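Local coordinates for protein auracyanin-B-2 (Chloroflexus aurantiacus, PDB 1QHQ) that carries a type 1 blue copper centre in a cupredoxin fold and probably accepts electrons from the membrane-bound alternative complex III, at residues 22-25 with 26-29; 126-130 with 131-135. All coordinates share one frame; numbering follows the deposited sequence.

Contact 1: 22-25 with 26-29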
loop_
_atom_site.group_PDB
_atom_site.type_symbol
_atom_site.label_atom_id
_atom_site.label_comp_id
_atom_site.label_asym_id
_atom_site.label_seq_id
_atom_site.Cartn_x
_atom_site.Cartn_y
_atom_site.Cartn_z
ATOM N N ARG A 22 4.601 -1.065 9.407
ATOM C CA ARG A 22 5.755 -1.971 9.416
ATOM C C ARG A 22 5.254 -3.353 8.898
ATOM O O ARG A 22 4.086 -3.672 9.067
ATOM C CB ARG A 22 6.371 -2.194 10.787
ATOM C CG ARG A 22 6.646 -0.986 11.621
ATOM C CD ARG A 22 8.073 -0.538 11.705
ATOM N NE ARG A 22 8.200 0.701 12.503
ATOM C CZ ARG A 22 9.042 0.867 13.511
ATOM N NH1 ARG A 22 9.866 -0.107 13.882
ATOM N NH2 ARG A 22 9.082 2.030 14.183
ATOM N N ALA A 23 6.243 -4.116 8.464
ATOM C CA ALA A 23 5.939 -5.522 8.089
ATOM C C ALA A 23 5.990 -6.383 9.331
ATOM O O ALA A 23 6.664 -6.041 10.321
ATOM C CB ALA A 23 6.981 -5.973 7.067
ATOM N N ALA A 24 5.209 -7.472 9.337
ATOM C CA ALA A 24 5.467 -8.475 10.425
ATOM C C ALA A 24 6.882 -9.030 10.149
ATOM O O ALA A 24 7.258 -9.153 8.985
ATOM C CB ALA A 24 4.451 -9.592 10.310
ATOM N N PRO A 25 7.632 -9.292 11.187
ATOM C CA PRO A 25 9.016 -9.742 11.030
ATOM C C PRO A 25 9.094 -11.186 10.570
ATOM O O PRO A 25 10.022 -11.522 9.821
ATOM C CB PRO A 25 9.617 -9.541 12.398
ATOM C CG PRO A 25 8.482 -9.708 13.345
ATOM C CD PRO A 25 7.258 -9.151 12.607
ATOM N N ASP A 26 8.111 -11.995 10.924
ATOM C CA ASP A 26 8.161 -13.436 10.642
ATOM C C ASP A 26 6.944 -13.950 9.910
ATOM O O ASP A 26 6.697 -15.178 9.851
ATOM C CB ASP A 26 8.325 -14.190 11.987
ATOM C CG ASP A 26 9.703 -13.892 12.591
ATOM O OD1 ASP A 26 10.694 -14.081 11.849
ATOM O OD2 ASP A 26 9.756 -13.343 13.700
ATOM N N ALA A 27 6.164 -13.082 9.276
ATOM C CA ALA A 27 4.971 -13.507 8.549
ATOM C C ALA A 27 4.748 -12.672 7.323
ATOM O O ALA A 27 5.209 -11.502 7.282
ATOM C CB ALA A 27 3.733 -13.437 9.467
ATOM N N LEU A 28 3.966 -13.119 6.367
ATOM C CA LEU A 28 3.531 -12.329 5.236
ATOM C C LEU A 28 2.292 -11.507 5.608
ATOM O O LEU A 28 1.155 -11.799 5.294
ATOM C CB LEU A 28 3.259 -13.231 4.029
ATOM C CG LEU A 28 4.444 -14.173 3.678
ATOM C CD1 LEU A 28 4.055 -15.005 2.461
ATOM C CD2 LEU A 28 5.700 -13.382 3.400
ATOM N N ALA A 29 2.576 -10.441 6.392
ATOM C CA ALA A 29 1.476 -9.616 6.905
ATOM C C ALA A 29 2.053 -8.225 7.255
ATOM O O ALA A 29 3.240 -8.090 7.499
ATOM C CB ALA A 29 0.927 -10.223 8.181
HETATM O O HOH W 1 7.504 -10.191 6.597
#
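Ala-24 and Ala-29 are joined through their backbones where the chain leaves the first strand of the cupredoxin fold and turns in a loop beside the copper site. The direct bond runs from Ala-24 N to Ala-29 O at 2.8 Å and is nearly straight, with an angle of 172° at the hydrogen. It closes a ring of six residues with Pro-25 and Asp-26 at the bend. A water forms the second link: it donates to both Ala-24 O (2.6 Å) and Ala-27 O (2.7 Å), holding together two carbonyl groups that could not bond to each other.

Between the two segments the apolar contact is made by methyl groups. The CB of Ala-24 lies 4.0 Å from Ala-27 CB and 4.2 Å from Ala-29 CB, so one small side chain meets both partners. Ala-23, by contrast, turns its methyl to the copper ligand His-57, which places the start of the loop against the metal site.

At the bend the side chain of Asp-26 crosses the proline ring at roughly a right angle. Its OD1 bonds to Asn-52 of another loop, while OD2 sits 3.9 Å from Pro-25 CG.

Contact 2: 126-130 with 131-135. With CU (copper (II) ion), chain B.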
loop_
_atom_site.group_PDB
_atom_site.type_symbol
_atom_site.label_atom_id
_atom_site.label_comp_id
_atom_site.label_asym_id
_atom_site.label_seq_id
_atom_site.Cartn_x
_atom_site.Cartn_y
_atom_site.Cartn_z
ATOM N N GLY A 126 1.580 -13.547 -4.375
ATOM C CA GLY A 126 1.197 -14.396 -3.290
ATOM C C GLY A 126 0.848 -13.790 -1.976
ATOM O O GLY A 126 0.171 -14.398 -1.130
ATOM N N HIS A 127 1.359 -12.571 -1.653
ATOM C CA HIS A 127 1.159 -12.027 -0.329
ATOM C C HIS A 127 -0.282 -11.639 -0.035
ATOM O O HIS A 127 -0.759 -11.919 1.060
ATOM C CB HIS A 127 2.100 -10.791 -0.186
ATOM C CG HIS A 127 3.532 -11.234 -0.090
ATOM N ND1 HIS A 127 4.524 -10.369 0.399
ATOM C CD2 HIS A 127 4.168 -12.386 -0.353
ATOM C CE1 HIS A 127 5.693 -11.023 0.432
ATOM N NE2 HIS A 127 5.487 -12.212 -0.003
ATOM N N TYR A 128 -0.955 -11.063 -1.027
ATOM C CA TYR A 128 -2.375 -10.691 -0.836
ATOM C C TYR A 128 -3.241 -11.919 -0.598
ATOM O O TYR A 128 -3.893 -12.026 0.446
ATOM C CB TYR A 128 -2.850 -9.888 -2.047
ATOM C CG TYR A 128 -4.360 -9.661 -2.035
ATOM C CD1 TYR A 128 -4.978 -9.109 -0.934
ATOM C CD2 TYR A 128 -5.137 -10.159 -3.073
ATOM C CE1 TYR A 128 -6.358 -9.012 -0.859
ATOM C CE2 TYR A 128 -6.528 -10.069 -3.013
ATOM C CZ TYR A 128 -7.111 -9.454 -1.936
ATOM O OH TYR A 128 -8.496 -9.399 -1.848
ATOM N N LEU A 129 -2.968 -12.985 -1.376
ATOM C CA LEU A 129 -3.710 -14.249 -1.124
ATOM C C LEU A 129 -3.315 -14.888 0.172
ATOM O O LEU A 129 -4.168 -15.522 0.851
ATOM C CB LEU A 129 -3.479 -15.230 -2.276
ATOM C CG LEU A 129 -4.014 -14.821 -3.644
ATOM C CD1 LEU A 129 -3.652 -15.888 -4.681
ATOM C CD2 LEU A 129 -5.512 -14.598 -3.605
ATOM N N ALA A 130 -2.097 -14.668 0.671
ATOM C CA ALA A 130 -1.686 -15.177 1.943
ATOM C C ALA A 130 -2.232 -14.418 3.127
ATOM O O ALA A 130 -1.959 -14.776 4.276
ATOM C CB ALA A 130 -0.185 -15.363 2.038
ATOM N N GLY A 131 -2.951 -13.303 2.867
ATOM C CA GLY A 131 -3.569 -12.528 3.905
ATOM C C GLY A 131 -2.905 -11.176 4.203
ATOM O O GLY A 131 -3.230 -10.600 5.271
ATOM N N MET A 132 -1.930 -10.785 3.433
ATOM C CA MET A 132 -1.210 -9.516 3.708
ATOM C C MET A 132 -2.081 -8.342 3.212
ATOM O O MET A 132 -1.990 -7.891 2.099
ATOM C CB MET A 132 0.142 -9.474 3.027
ATOM C CG MET A 132 0.925 -8.193 3.529
ATOM S SD MET A 132 2.715 -8.507 3.311
ATOM C CE MET A 132 3.305 -6.865 3.877
ATOM N N LYS A 133 -2.897 -7.909 4.171
ATOM C CA LYS A 133 -3.882 -6.838 3.853
ATOM C C LYS A 133 -4.238 -6.192 5.194
ATOM O O LYS A 133 -4.006 -6.766 6.228
ATOM C CB LYS A 133 -5.086 -7.410 3.185
ATOM C CG LYS A 133 -5.923 -8.404 3.980
ATOM C CD LYS A 133 -7.081 -8.844 3.070
ATOM C CE LYS A 133 -7.683 -10.161 3.536
ATOM N NZ LYS A 133 -8.528 -10.724 2.405
ATOM N N GLY A 134 -4.994 -5.092 5.094
ATOM C CA GLY A 134 -5.476 -4.435 6.335
ATOM C C GLY A 134 -6.583 -3.449 5.858
ATOM O O GLY A 134 -6.786 -3.305 4.653
ATOM N N THR A 135 -7.263 -2.884 6.827
ATOM C CA THR A 135 -8.394 -2.018 6.492
ATOM C C THR A 135 -8.089 -0.573 6.926
ATOM O O THR A 135 -7.797 -0.330 8.080
ATOM C CB THR A 135 -9.656 -2.506 7.223
ATOM O OG1 THR A 135 -10.010 -3.811 6.697
ATOM C CG2 THR A 135 -10.824 -1.558 6.972
HETATM CU CU CU B . 4.347 -8.431 0.985
HETATM O O HOH W 2 -6.663 -12.288 0.791
#
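His-127 and Met-132 send their side chains side by side, in the same direction, to one copper ion. The two reach it by different torsions. In His-127, CG stands anti to the carbonyl carbon (chi1 -71°), and the ring presents ND1 to the metal at 2.0 Å. Met-132 has CG anti to its own backbone N (chi1 -172°) and runs on as an extended chain, which leaves SD 2.8 Å from the copper, a much longer approach than that of the histidine nitrogen. The sulfur meets the imidazole obliquely, 3.9 Å from His-127 ND1, and Met-132 CB rests 3.3 Å from His-127 O.

Met-132 N donates to His-127 O at 2.9 Å, and inside that loop a type I turn from Tyr-128 to Gly-131 is closed by Gly-131 N bonding to Tyr-128 O. Around Gly-131 with its positive phi (107°), these bonds form the Schellman motif that ends the helical turn 127-130.

Away from the metal, Tyr-128 and Lys-133 make a second pair. The lysine chain is extended beyond CG and passes its CD 4.0 Å from Tyr-128 CE1. A water donates to Tyr-128 O and accepts from Lys-133 NZ, lying over one face of the phenol ring toward its rim. Asp-66 OD1 meets both polar ends, in a hydrogen bond with Tyr-128 OH and a salt bridge with Lys-133 NZ.

Cys-122, His-127 and Met-132 from one loop before the last strand, with His-57 from earlier in the chain, form the ligand set characteristic of the type 1 site of plastocyanin- and azurin-like cupredoxins.

From the N terminus, strand 17-22 runs into contact 1, which closes residues 24-29 into a ring within the connection to strand 34-38. The chain then passes through most of the fold, including His-57 and helix 66-77, before strand 116-121 leads by way of Cys-122 to contact 2, which closes the ligand loop ahead of strand 133-139. The two closures follow in series, neither nested nor crossed, yet they touch in space: Leu-28 O packs 3.4 Å from Met-132 CB, and Leu-28 CD2 lies 3.6 Å from His-127 NE2. An early loop that passes from the three-stranded to the five-stranded sheet is set against the copper loop, which joins two neighbouring antiparallel strands of the latter.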